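Local structure of Cyclo(L-leucyl-L-phenylalanyl) synthase (Streptomyces noursei, 3OQV) at residues A32-S37 with M50-A55; T62-V67 with R98-S103; R113-S118 with G191-P196; A38-F43 with I204-T209. The protein uses aminoacyl-tRNAs to make cyclo(L-phenylalanyl-L-leucyl), an intermediate on the way to the antibacterial albonoursin, without consuming ATP. One frame throughout, in Å; residues are numbered along the deposited sequence.

Contact 1. Residues A32-S37 with M50-A55. With DTD (dithiane diol), chain B.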
loop_
_atom_site.group_PDB
_atom_site.type_symbol
_atom_site.label_atom_id
_atom_site.label_comp_id
_atom_site.label_asym_id
_atom_site.label_seq_id
_atom_site.Cartn_x
_atom_site.Cartn_y
_atom_site.Cartn_z
ATOM N N ALA A 32 5.110 -6.380 10.880
ATOM C CA ALA A 32 4.206 -5.344 10.399
ATOM C C ALA A 32 4.567 -4.918 8.991
ATOM O O ALA A 32 5.749 -4.882 8.607
ATOM C CB ALA A 32 4.221 -4.132 11.326
ATOM N N LEU A 33 3.539 -4.582 8.224
ATOM C CA LEU A 33 3.723 -3.923 6.945
ATOM C C LEU A 33 3.185 -2.486 7.009
ATOM O O LEU A 33 2.035 -2.247 7.400
ATOM C CB LEU A 33 3.016 -4.709 5.838
ATOM C CG LEU A 33 2.804 -3.917 4.549
ATOM C CD1 LEU A 33 4.122 -3.763 3.817
ATOM C CD2 LEU A 33 1.755 -4.592 3.670
ATOM N N ILE A 34 4.033 -1.536 6.632
ATOM C CA ILE A 34 3.620 -0.144 6.432
ATOM C C ILE A 34 3.676 0.204 4.954
ATOM O O ILE A 34 4.767 0.306 4.378
ATOM C CB ILE A 34 4.575 0.817 7.151
ATOM C CG1 ILE A 34 4.539 0.565 8.661
ATOM C CG2 ILE A 34 4.198 2.275 6.835
ATOM C CD1 ILE A 34 5.710 1.188 9.424
ATOM N N GLY A 35 2.506 0.253 4.319
ATOM C CA GLY A 35 2.424 0.549 2.904
ATOM C C GLY A 35 2.195 2.033 2.730
ATOM O O GLY A 35 1.396 2.628 3.451
ATOM N N ILE A 36 2.986 2.648 1.853
ATOM C CA ILE A 36 2.978 4.089 1.684
ATOM C C ILE A 36 2.647 4.405 0.230
ATOM O O ILE A 36 3.451 4.156 -0.656
ATOM C CB ILE A 36 4.351 4.705 2.031
ATOM C CG1 ILE A 36 4.690 4.401 3.492
ATOM C CG2 ILE A 36 4.314 6.221 1.810
ATOM C CD1 ILE A 36 6.035 4.895 3.954
ATOM N N SER A 37 1.438 4.892 -0.021
ATOM C CA SER A 37 1.066 5.266 -1.368
ATOM C C SER A 37 1.521 6.689 -1.639
ATOM O O SER A 37 1.658 7.489 -0.719
ATOM C CB SER A 37 -0.440 5.135 -1.583
ATOM O OG SER A 37 -1.106 6.339 -1.275
ATOM N N MET A 50 6.442 8.803 13.734
ATOM C CA MET A 50 5.682 8.241 14.850
ATOM C C MET A 50 5.262 6.798 14.567
ATOM O O MET A 50 5.296 5.947 15.456
ATOM C CB MET A 50 4.455 9.100 15.164
ATOM C CG MET A 50 4.761 10.341 16.001
ATOM S SD MET A 50 3.621 10.526 17.392
ATOM C CE MET A 50 2.035 10.347 16.557
ATOM N N LEU A 51 4.858 6.533 13.330
ATOM C CA LEU A 51 4.430 5.199 12.940
ATOM C C LEU A 51 5.592 4.200 12.946
ATOM O O LEU A 51 5.455 3.074 13.435
ATOM C CB LEU A 51 3.751 5.233 11.568
ATOM C CG LEU A 51 3.297 3.881 11.015
ATOM C CD1 LEU A 51 2.444 3.115 12.036
ATOM C CD2 LEU A 51 2.553 4.073 9.693
ATOM N N LEU A 52 6.726 4.610 12.387
ATOM C CA LEU A 52 7.942 3.808 12.442
ATOM C C LEU A 52 8.338 3.463 13.876
ATOM O O LEU A 52 8.722 2.324 14.167
ATOM C CB LEU A 52 9.097 4.524 11.738
ATOM C CG LEU A 52 9.007 4.610 10.216
ATOM C CD1 LEU A 52 10.152 5.447 9.641
ATOM C CD2 LEU A 52 9.000 3.205 9.619
ATOM N N GLN A 53 8.251 4.445 14.770
ATOM C CA GLN A 53 8.629 4.235 16.159
ATOM C C GLN A 53 7.649 3.272 16.817
ATOM O O GLN A 53 8.043 2.340 17.518
ATOM C CB GLN A 53 8.629 5.564 16.914
ATOM C CG GLN A 53 9.771 6.492 16.538
ATOM C CD GLN A 53 9.661 7.846 17.214
ATOM O OE1 GLN A 53 8.629 8.515 17.130
ATOM N NE2 GLN A 53 10.729 8.260 17.889
ATOM N N TRP A 54 6.367 3.510 16.581
ATOM C CA TRP A 54 5.324 2.642 17.092
ATOM C C TRP A 54 5.564 1.195 16.679
ATOM O O TRP A 54 5.482 0.288 17.507
ATOM C CB TRP A 54 3.965 3.113 16.583
ATOM C CG TRP A 54 2.820 2.283 17.072
ATOM C CD1 TRP A 54 2.175 2.396 18.271
ATOM C CD2 TRP A 54 2.147 1.246 16.350
ATOM N NE1 TRP A 54 1.151 1.477 18.344
ATOM C CE2 TRP A 54 1.126 0.749 17.184
ATOM C CE3 TRP A 54 2.320 0.681 15.082
ATOM C CZ2 TRP A 54 0.276 -0.284 16.789
ATOM C CZ3 TRP A 54 1.482 -0.349 14.698
ATOM C CH2 TRP A 54 0.458 -0.803 15.536
ATOM N N ALA A 55 5.869 0.983 15.402
ATOM C CA ALA A 55 6.049 -0.370 14.880
ATOM C C ALA A 55 7.354 -0.976 15.370
ATOM O O ALA A 55 7.400 -2.154 15.741
ATOM C CB ALA A 55 6.002 -0.374 13.362
HETATM S S1 DTD B . -1.273 -2.368 0.804
HETATM C C1 DTD B . -2.544 -1.235 1.257
HETATM C C2 DTD B . -1.875 0.007 1.831
HETATM O O2 DTD B . -2.803 0.725 2.654
HETATM C C3 DTD B . -1.345 0.871 0.689
HETATM O O3 DTD B . -1.373 2.262 1.034
HETATM C C4 DTD B . 0.079 0.467 0.326
HETATM S S4 DTD B . 0.175 -1.262 -0.027
#

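Contact 2. Residues T62-V67 with R98-S103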
loop_
_atom_site.group_PDB
_atom_site.type_symbol
_atom_site.label_atom_id
_atom_site.label_comp_id
_atom_site.label_asym_id
_atom_site.label_seq_id
_atom_site.Cartn_x
_atom_site.Cartn_y
_atom_site.Cartn_z
ATOM N N THR A 62 9.701 -5.292 10.329
ATOM C CA THR A 62 8.757 -4.375 9.687
ATOM C C THR A 62 9.197 -4.155 8.251
ATOM O O THR A 62 10.380 -3.885 8.002
ATOM C CB THR A 62 8.713 -3.002 10.399
ATOM O OG1 THR A 62 8.117 -3.146 11.688
ATOM C CG2 THR A 62 7.873 -2.007 9.596
ATOM N N ASP A 63 8.286 -4.366 7.303
ATOM C CA ASP A 63 8.547 -3.949 5.929
ATOM C C ASP A 63 7.844 -2.644 5.629
ATOM O O ASP A 63 6.711 -2.433 6.048
ATOM C CB ASP A 63 8.118 -5.027 4.936
ATOM C CG ASP A 63 9.162 -6.124 4.794
ATOM O OD1 ASP A 63 10.009 -6.030 3.881
ATOM O OD2 ASP A 63 9.162 -7.051 5.629
ATOM N N VAL A 64 8.556 -1.738 4.970
ATOM C CA VAL A 64 7.959 -0.509 4.468
ATOM C C VAL A 64 7.990 -0.572 2.949
ATOM O O VAL A 64 9.050 -0.793 2.341
ATOM C CB VAL A 64 8.727 0.742 4.924
ATOM C CG1 VAL A 64 7.995 1.991 4.476
ATOM C CG2 VAL A 64 8.905 0.746 6.423
ATOM N N VAL A 65 6.814 -0.518 2.345
ATOM C CA VAL A 65 6.712 -0.643 0.906
ATOM C C VAL A 65 6.054 0.616 0.386
ATOM O O VAL A 65 4.944 0.965 0.786
ATOM C CB VAL A 65 5.916 -1.888 0.491
ATOM C CG1 VAL A 65 5.829 -2.003 -1.029
ATOM C CG2 VAL A 65 6.566 -3.148 1.096
ATOM N N TYR A 66 6.763 1.331 -0.478
ATOM C CA TYR A 66 6.159 2.468 -1.133
ATOM C C TYR A 66 5.724 2.127 -2.561
ATOM O O TYR A 66 6.383 1.360 -3.264
ATOM C CB TYR A 66 7.082 3.686 -1.077
ATOM C CG TYR A 66 8.365 3.551 -1.855
ATOM C CD1 TYR A 66 8.459 4.051 -3.153
ATOM C CD2 TYR A 66 9.515 3.043 -1.259
ATOM C CE1 TYR A 66 9.637 3.984 -3.868
ATOM C CE2 TYR A 66 10.728 2.995 -1.971
ATOM C CZ TYR A 66 10.767 3.471 -3.274
ATOM O OH TYR A 66 11.931 3.430 -4.012
ATOM N N VAL A 67 4.522 2.560 -2.913
ATOM C CA VAL A 67 3.877 2.069 -4.127
ATOM C C VAL A 67 4.231 2.980 -5.299
ATOM O O VAL A 67 3.738 4.102 -5.403
ATOM C CB VAL A 67 2.361 2.017 -3.962
ATOM C CG1 VAL A 67 1.725 1.377 -5.198
ATOM C CG2 VAL A 67 2.010 1.227 -2.711
ATOM N N ARG A 98 12.854 10.949 -0.721
ATOM C CA ARG A 98 13.590 11.913 0.089
ATOM C C ARG A 98 12.957 12.064 1.471
ATOM O O ARG A 98 13.645 12.057 2.496
ATOM C CB ARG A 98 13.659 13.265 -0.629
ATOM C CG ARG A 98 14.090 13.138 -2.083
ATOM C CD ARG A 98 14.269 14.485 -2.802
ATOM N NE ARG A 98 15.077 14.306 -4.010
ATOM C CZ ARG A 98 15.030 15.093 -5.080
ATOM N NH1 ARG A 98 14.234 16.153 -5.096
ATOM N NH2 ARG A 98 15.784 14.818 -6.138
ATOM N N ARG A 99 11.636 12.170 1.499
ATOM C CA ARG A 99 10.927 12.324 2.759
ATOM C C ARG A 99 11.067 11.052 3.622
ATOM O O ARG A 99 11.329 11.138 4.822
ATOM C CB ARG A 99 9.457 12.685 2.493
ATOM C CG ARG A 99 8.494 12.390 3.632
ATOM C CD ARG A 99 7.212 13.225 3.518
ATOM N NE ARG A 99 7.137 13.969 2.258
ATOM C CZ ARG A 99 6.499 13.543 1.168
ATOM N NH1 ARG A 99 6.482 14.286 0.067
ATOM N NH2 ARG A 99 5.874 12.373 1.174
ATOM N N LEU A 100 10.976 9.885 2.988
ATOM C CA LEU A 100 11.135 8.598 3.686
ATOM C C LEU A 100 12.560 8.409 4.216
ATOM O O LEU A 100 12.767 7.917 5.327
ATOM C CB LEU A 100 10.768 7.454 2.746
ATOM C CG LEU A 100 10.485 6.061 3.308
ATOM C CD1 LEU A 100 9.651 6.136 4.586
ATOM C CD2 LEU A 100 9.787 5.221 2.244
ATOM N N ARG A 101 13.548 8.839 3.441
ATOM C CA ARG A 101 14.915 8.876 3.943
ATOM C C ARG A 101 15.058 9.808 5.143
ATOM O O ARG A 101 15.661 9.437 6.149
ATOM C CB ARG A 101 15.917 9.211 2.821
ATOM C CG ARG A 101 16.462 7.950 2.133
ATOM C CD ARG A 101 16.994 8.183 0.719
ATOM N NE ARG A 101 18.323 8.767 0.750
ATOM C CZ ARG A 101 19.304 8.514 -0.118
ATOM N NH1 ARG A 101 19.169 7.627 -1.099
ATOM N NH2 ARG A 101 20.446 9.158 0.022
ATOM N N ARG A 102 14.402 10.964 5.094
ATOM C CA ARG A 102 14.419 11.869 6.243
ATOM C C ARG A 102 13.757 11.245 7.470
ATOM O O ARG A 102 14.207 11.444 8.606
ATOM C CB ARG A 102 13.750 13.203 5.906
ATOM C CG ARG A 102 14.517 14.045 4.900
ATOM C CD ARG A 102 14.085 15.513 4.953
ATOM N NE ARG A 102 12.739 15.738 4.420
ATOM C CZ ARG A 102 12.452 15.910 3.130
ATOM N NH1 ARG A 102 13.414 15.867 2.216
ATOM N NH2 ARG A 102 11.203 16.144 2.751
ATOM N N SER A 103 12.685 10.495 7.247
ATOM C CA SER A 103 11.965 9.881 8.356
ATOM C C SER A 103 12.822 8.819 9.039
ATOM O O SER A 103 12.884 8.765 10.267
ATOM C CB SER A 103 10.630 9.299 7.884
ATOM O OG SER A 103 9.752 10.350 7.524
#

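Contact 3. Residues R113-S118 with G191-P196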
loop_
_atom_site.group_PDB
_atom_site.type_symbol
_atom_site.label_atom_id
_atom_site.label_comp_id
_atom_site.label_asym_id
_atom_site.label_seq_id
_atom_site.Cartn_x
_atom_site.Cartn_y
_atom_site.Cartn_z
ATOM N N ARG A 113 16.591 -1.496 11.091
ATOM C CA ARG A 113 15.502 -2.281 11.678
ATOM C C ARG A 113 14.298 -2.367 10.736
ATOM O O ARG A 113 13.394 -3.182 10.928
ATOM C CB ARG A 113 15.069 -1.696 13.029
ATOM N N PHE A 114 14.291 -1.515 9.719
ATOM C CA PHE A 114 13.203 -1.488 8.760
ATOM C C PHE A 114 13.709 -1.973 7.415
ATOM O O PHE A 114 14.811 -1.629 7.007
ATOM C CB PHE A 114 12.651 -0.063 8.650
ATOM C CG PHE A 114 12.198 0.503 9.967
ATOM C CD1 PHE A 114 10.976 0.119 10.512
ATOM C CD2 PHE A 114 13.053 1.292 10.731
ATOM C CE1 PHE A 114 10.574 0.590 11.761
ATOM C CE2 PHE A 114 12.666 1.761 11.984
ATOM C CZ PHE A 114 11.429 1.398 12.504
ATOM N N ARG A 115 12.934 -2.817 6.748
ATOM C CA ARG A 115 13.233 -3.156 5.362
ATOM C C ARG A 115 12.347 -2.363 4.426
ATOM O O ARG A 115 11.143 -2.576 4.379
ATOM C CB ARG A 115 13.068 -4.652 5.101
ATOM C CG ARG A 115 13.440 -5.060 3.680
ATOM C CD ARG A 115 13.533 -6.570 3.552
ATOM N NE ARG A 115 12.281 -7.224 3.925
ATOM C CZ ARG A 115 12.171 -8.510 4.253
ATOM N NH1 ARG A 115 13.240 -9.295 4.250
ATOM N NH2 ARG A 115 10.989 -9.015 4.586
ATOM N N VAL A 116 12.950 -1.428 3.701
ATOM C CA VAL A 116 12.190 -0.470 2.903
ATOM C C VAL A 116 12.441 -0.733 1.434
ATOM O O VAL A 116 13.586 -0.709 0.987
ATOM C CB VAL A 116 12.612 0.966 3.223
ATOM C CG1 VAL A 116 11.818 1.962 2.394
ATOM C CG2 VAL A 116 12.476 1.246 4.715
ATOM N N ARG A 117 11.382 -1.058 0.701
ATOM C CA ARG A 117 11.498 -1.362 -0.720
ATOM C C ARG A 117 10.358 -0.701 -1.480
ATOM O O ARG A 117 9.287 -0.464 -0.914
ATOM C CB ARG A 117 11.474 -2.877 -0.946
ATOM C CG ARG A 117 12.679 -3.613 -0.350
ATOM C CD ARG A 117 12.586 -5.105 -0.608
ATOM N NE ARG A 117 11.661 -5.723 0.326
ATOM C CZ ARG A 117 11.493 -7.029 0.465
ATOM N NH1 ARG A 117 12.115 -7.867 -0.350
ATOM N NH2 ARG A 117 10.611 -7.489 1.348
ATOM N N SER A 118 10.574 -0.415 -2.764
ATOM C CA SER A 118 9.475 -0.069 -3.665
ATOM C C SER A 118 8.634 -1.304 -3.977
ATOM O O SER A 118 9.138 -2.422 -3.923
ATOM C CB SER A 118 10.027 0.492 -4.973
ATOM O OG SER A 118 10.796 -0.498 -5.643
ATOM N N GLY A 191 2.878 -14.757 3.161
ATOM C CA GLY A 191 3.558 -15.413 2.052
ATOM C C GLY A 191 4.506 -14.491 1.302
ATOM O O GLY A 191 5.569 -14.913 0.850
ATOM N N VAL A 192 4.118 -13.232 1.154
ATOM C CA VAL A 192 4.973 -12.244 0.490
ATOM C C VAL A 192 6.292 -11.992 1.244
ATOM O O VAL A 192 7.357 -11.817 0.621
ATOM C CB VAL A 192 4.216 -10.913 0.270
ATOM C CG1 VAL A 192 5.164 -9.826 -0.235
ATOM C CG2 VAL A 192 3.078 -11.110 -0.759
ATOM N N PHE A 193 6.213 -11.908 2.570
ATOM C CA PHE A 193 7.362 -11.500 3.378
ATOM C C PHE A 193 7.949 -12.680 4.149
ATOM O O PHE A 193 8.826 -12.492 4.995
ATOM C CB PHE A 193 6.984 -10.363 4.346
ATOM C CG PHE A 193 6.546 -9.115 3.651
ATOM C CD1 PHE A 193 7.479 -8.298 3.016
ATOM C CD2 PHE A 193 5.195 -8.816 3.521
ATOM C CE1 PHE A 193 7.082 -7.162 2.317
ATOM C CE2 PHE A 193 4.782 -7.682 2.824
ATOM C CZ PHE A 193 5.726 -6.856 2.218
ATOM N N SER A 194 7.392 -13.868 3.925
ATOM C CA SER A 194 7.841 -15.105 4.589
ATOM C C SER A 194 7.866 -15.002 6.116
ATOM O O SER A 194 8.893 -15.272 6.761
ATOM C CB SER A 194 9.231 -15.543 4.082
ATOM O OG SER A 194 9.433 -15.227 2.717
ATOM N N VAL A 195 6.718 -14.685 6.701
ATOM C CA VAL A 195 6.594 -14.599 8.143
ATOM C C VAL A 195 5.303 -15.282 8.533
ATOM O O VAL A 195 4.401 -15.427 7.700
ATOM C CB VAL A 195 6.539 -13.131 8.614
ATOM C CG1 VAL A 195 7.918 -12.487 8.517
ATOM C CG2 VAL A 195 5.499 -12.353 7.804
ATOM N N PRO A 196 5.220 -15.762 9.784
ATOM C CA PRO A 196 4.064 -16.571 10.160
ATOM C C PRO A 196 2.804 -15.714 10.263
ATOM O O PRO A 196 1.707 -16.195 10.006
ATOM C CB PRO A 196 4.442 -17.120 11.543
ATOM C CG PRO A 196 5.930 -16.898 11.678
ATOM C CD PRO A 196 6.228 -15.686 10.855
#

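Contact 4. Residues A38-F43 with I204-T209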
loop_
_atom_site.group_PDB
_atom_site.type_symbol
_atom_site.label_atom_id
_atom_site.label_comp_id
_atom_site.label_asym_id
_atom_site.label_seq_id
_atom_site.Cartn_x
_atom_site.Cartn_y
_atom_site.Cartn_z
ATOM N N ALA A 38 1.785 6.989 -2.902
ATOM C CA ALA A 38 2.157 8.338 -3.290
ATOM C C ALA A 38 0.991 9.301 -3.053
ATOM O O ALA A 38 1.199 10.496 -2.849
ATOM C CB ALA A 38 2.599 8.363 -4.738
ATOM N N GLY A 39 -0.224 8.761 -2.982
ATOM C CA GLY A 39 -1.405 9.560 -2.647
ATOM C C GLY A 39 -1.502 9.991 -1.189
ATOM O O GLY A 39 -1.881 11.122 -0.896
ATOM N N ASN A 40 -1.165 9.084 -0.275
ATOM C CA ASN A 40 -1.746 9.082 1.076
ATOM C C ASN A 40 -1.154 10.176 1.971
ATOM O O ASN A 40 -0.028 10.045 2.452
ATOM C CB ASN A 40 -1.543 7.711 1.730
ATOM C CG ASN A 40 -2.067 7.655 3.156
ATOM O OD1 ASN A 40 -2.540 8.657 3.698
ATOM N ND2 ASN A 40 -1.979 6.474 3.776
ATOM N N SER A 41 -1.890 11.268 2.164
ATOM C CA SER A 41 -1.287 12.466 2.745
ATOM C C SER A 41 -1.083 12.322 4.257
ATOM O O SER A 41 -0.447 13.163 4.893
ATOM C CB SER A 41 -2.105 13.718 2.416
ATOM O OG SER A 41 -3.420 13.622 2.927
ATOM N N TYR A 42 -1.576 11.220 4.815
ATOM C CA TYR A 42 -1.211 10.815 6.161
ATOM C C TYR A 42 0.296 10.811 6.350
ATOM O O TYR A 42 0.793 11.148 7.424
ATOM C CB TYR A 42 -1.771 9.432 6.466
ATOM C CG TYR A 42 -3.076 9.466 7.219
ATOM C CD1 TYR A 42 -4.292 9.337 6.552
ATOM C CD2 TYR A 42 -3.097 9.617 8.602
ATOM C CE1 TYR A 42 -5.496 9.354 7.247
ATOM C CE2 TYR A 42 -4.293 9.636 9.304
ATOM C CZ TYR A 42 -5.486 9.507 8.622
ATOM O OH TYR A 42 -6.670 9.535 9.317
ATOM N N PHE A 43 1.019 10.416 5.304
ATOM C CA PHE A 43 2.459 10.164 5.407
ATOM C C PHE A 43 3.294 11.425 5.165
ATOM O O PHE A 43 4.106 11.495 4.239
ATOM C CB PHE A 43 2.887 9.007 4.490
ATOM C CG PHE A 43 2.562 7.644 5.051
ATOM C CD1 PHE A 43 3.310 7.109 6.088
ATOM C CD2 PHE A 43 1.461 6.940 4.600
ATOM C CE1 PHE A 43 2.994 5.855 6.628
ATOM C CE2 PHE A 43 1.126 5.707 5.138
ATOM C CZ PHE A 43 1.902 5.157 6.147
ATOM N N ILE A 204 -7.540 5.349 8.553
ATOM C CA ILE A 204 -8.953 5.423 8.165
ATOM C C ILE A 204 -9.117 6.177 6.855
ATOM O O ILE A 204 -8.313 7.045 6.524
ATOM C CB ILE A 204 -9.848 6.093 9.256
ATOM C CG1 ILE A 204 -9.577 7.599 9.339
ATOM C CG2 ILE A 204 -9.662 5.415 10.620
ATOM C CD1 ILE A 204 -10.432 8.337 10.366
ATOM N N ASP A 205 -10.167 5.848 6.114
ATOM C CA ASP A 205 -10.557 6.641 4.954
ATOM C C ASP A 205 -9.630 6.386 3.770
ATOM O O ASP A 205 -9.654 7.126 2.786
ATOM C CB ASP A 205 -10.564 8.140 5.293
ATOM C CG ASP A 205 -11.691 8.524 6.244
ATOM O OD1 ASP A 205 -12.615 7.703 6.437
ATOM O OD2 ASP A 205 -11.646 9.642 6.812
ATOM N N THR A 206 -8.799 5.355 3.862
ATOM C CA THR A 206 -7.947 5.004 2.732
ATOM C C THR A 206 -8.545 3.857 1.926
ATOM O O THR A 206 -9.449 3.166 2.405
ATOM C CB THR A 206 -6.503 4.668 3.179
ATOM O OG1 THR A 206 -6.525 3.584 4.114
ATOM C CG2 THR A 206 -5.868 5.876 3.839
ATOM N N PRO A 207 -8.067 3.668 0.683
ATOM C CA PRO A 207 -8.732 2.709 -0.193
ATOM C C PRO A 207 -8.811 1.271 0.349
ATOM O O PRO A 207 -9.765 0.560 0.043
ATOM C CB PRO A 207 -7.890 2.770 -1.467
ATOM C CG PRO A 207 -7.464 4.223 -1.524
ATOM C CD PRO A 207 -7.168 4.568 -0.070
ATOM N N ILE A 208 -7.807 0.830 1.100
ATOM C CA ILE A 208 -7.851 -0.513 1.696
ATOM C C ILE A 208 -9.094 -0.715 2.575
ATOM O O ILE A 208 -9.639 -1.819 2.645
ATOM C CB ILE A 208 -6.575 -0.838 2.499
ATOM C CG1 ILE A 208 -6.544 -2.320 2.899
ATOM C CG2 ILE A 208 -6.476 0.050 3.732
ATOM C CD1 ILE A 208 -6.400 -3.279 1.736
ATOM N N THR A 209 -9.595 0.366 3.172
ATOM C CA THR A 209 -10.769 0.251 4.024
ATOM C C THR A 209 -12.022 -0.047 3.211
ATOM O O THR A 209 -12.971 -0.639 3.725
ATOM C CB THR A 209 -10.994 1.498 4.902
ATOM O OG1 THR A 209 -11.421 2.589 4.080
ATOM C CG2 THR A 209 -9.706 1.873 5.641
HETATM O O HOH W 1 -6.442 6.673 10.892
#

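Contact 1. Residues A32-S37 with M50-A55
Leu51 is the first residue of helix segment 50-55 to reach across to strand segment 32-37, and it meets Ile34 tip to tip. Its CG stands anti to the backbone N (chi1 178°), which carries the isobutyl group off the helix and sets CD2 3.8 Å from Ile34 CG2. The CG atom of Leu51 also lies near the other branch of the isoleucine, 4.0 Å from Ile34 CD1. The next residue, Leu52, crosses Ile34 at about a right angle, and its CD2 comes to 3.9 Å from Ile34 CD1. These two residues also set the backbone register, their CA atoms being 8.4 Å apart. Ala55 completes the row: its methyl CB sits 4.2 Å from Ile34 CD1, so a single delta methyl is shared among three helix residues. No hydrogen bond links the two segments, and the touching residues are all buried. The axes of the two short segments approach to 10.3 Å and run nearly antiparallel, at 170°. On the other side of the strand, dithiane diol rests against the backbone at Gly35, where no side chain intervenes, with its C4 3.5 Å from Gly35 CA; the strand then leads to Ser37, the inferred nucleophile. Strand 29-37 packed on helix 45-58, with strand 59-67 following, is the beta-alpha-beta crossover of a Rossmann fold, here in an enzyme akin to one class of aminoacyl-tRNA synthetases.

Contact 2. Residues T62-V67 with R98-S103
The Tyr66 ring is met by Leu100, whose CD2 lies 4.1 Å from Tyr66 CD2, the two side chains crossing at a slant. A second flat group, the Arg102 guanidinium, folds back over its own helix: Arg98 O lies 3.7 Å above one face and Arg99 CA above that same face, both displaced toward the rim, while its NE is hydrogen-bonded to Gln45. Here helix 82-107 packs on the parallel sheet of the Rossmann fold, on strand 59-67. The junction is narrow: Leu100 alone carries the helix side of it, facing two strand residues that alternate with Val65, whose side chain leaves the strand in the other direction. Leu100 CA and Tyr66 CA are also the nearest such pair, 9.2 Å apart. CB of the tyrosine leaves the strand toward the helix, and chi1 of 66° then turns the ring across that direction, leaving its CD2 side beside Leu100. Its hydroxyl is hydrogen-bonded to Arg97 NE, so the polar end of the ring is tied to the same helix that supplies Leu100. Arg98, next along the chain, could be involved in aminoacyl-tRNA binding, judging from related enzymes, and Val67 at the strand end lines the dithiane diol pocket. The methyl that touches the ring serves the neighbouring strand residue as well, for Leu100 CD2 stands 4.3 Å from Val64 CG1.

Contact 3. Residues R113-S118 with G191-P196
Arg115, on strand 114-118, and Phe193, near the C-terminal end of helix 169-193, are the pair whose CA atoms are nearest, 10.4 Å apart, so long side chains must span the gap. Beyond Phe193 the chain breaks from helical geometry at Ser194, where phi is positive (54°). At the far end of the strand Ser118 takes the N-cap position of the following helix, its OG accepting from Glu121 N. The contact thus joins an outermost strand of the parallel Rossmann sheet to a helix that packs against the sheet. Arg115 and Arg117, two apart on the strand, both point toward the helix, and each chain bends at chi3. Arg117 slides past Phe193 in the opposite direction, its NH2 standing at the ring edge 3.6 Å from Phe193 CD1, with the planes of the two groups 55° apart. Arg115 crosses the ring obliquely, and its NH2 also reaches that edge, 3.9 Å from Phe193 CD1; here the planes are within 21° of each other. Both arginines form salt bridges to Asp63 OD1, whose negative charge probably offsets the closeness of Arg115 NE and Arg117 NH2, two donors 3.1 Å apart. One face of the Arg117 guanidinium carries Arg115 CD, 3.6 Å above its plane. From the preceding residue, Val192 CG1 sits over the centre of a Phe193 ring face, 3.7 Å above its plane.

Contact 4. Residues A38-F43 with I204-T209
Tyr42 and Ile204 cross at an oblique angle, the phenol end of one against the aliphatic branch of the other. Tyr42 OH lies 3.5 Å from Ile204 CG1, while further back along the ring Tyr42 CE1 is 3.7 Å from Ile204 O. A water completes this meeting: it accepts from Ile204 N at 2.9 Å and makes a longer hydrogen bond, 3.3 Å, with Tyr42 OH, relaying the phenol to the backbone. The ring also stacks on His203, just before Ile204. Asn40 approaches Thr206 at a similar slant, its ND2 3.9 Å from Thr206 CG2, a contact of van der Waals type. A chi1 of 178° sets the Asn40 amide beside the carbonyl carbon, and its OD1 accepts from Tyr42 N at 3.0 Å. This is an Asx turn, although the donor sits above the carbonyl plane and the N-H...O angle is only 141°. On the partner segment Thr206 O is gripped twice, by Thr209 N and by Thr209 OG1 at 2.7 Å, and Thr206 OG1 is bonded to His203 O. As in related enzymes, Asn40 probably binds substrate and may be critical to the mechanism. With no direct hydrogen bond between the segments, their polar link runs through water, while the Asx turn pins the Asn40 amide by OD1 and ND2 lies beside the Thr206 methyl rather than pointing at it.

In the fold
From the N terminus, contact 1 closes first, bringing helix 45-58 back onto strand 29-37. Contact 2 follows in series, setting helix 82-107 against strand 59-67, and contact 3 then joins strand 114-118 to the end of helix 169-193. Strands 29-37, 59-67 and 114-118 are successive neighbours in one parallel sheet, so the three contacts share it; Asp63 bridges contacts 2 and 3. Contact 4 closes the widest loop, from residues 38-43 to 204-209. Contacts 2 and 3 nest inside that loop, whereas contact 1 crosses contact 4, because residues 38-43 lie between its segments; Phe43 packs on Ile34 and Leu51 there.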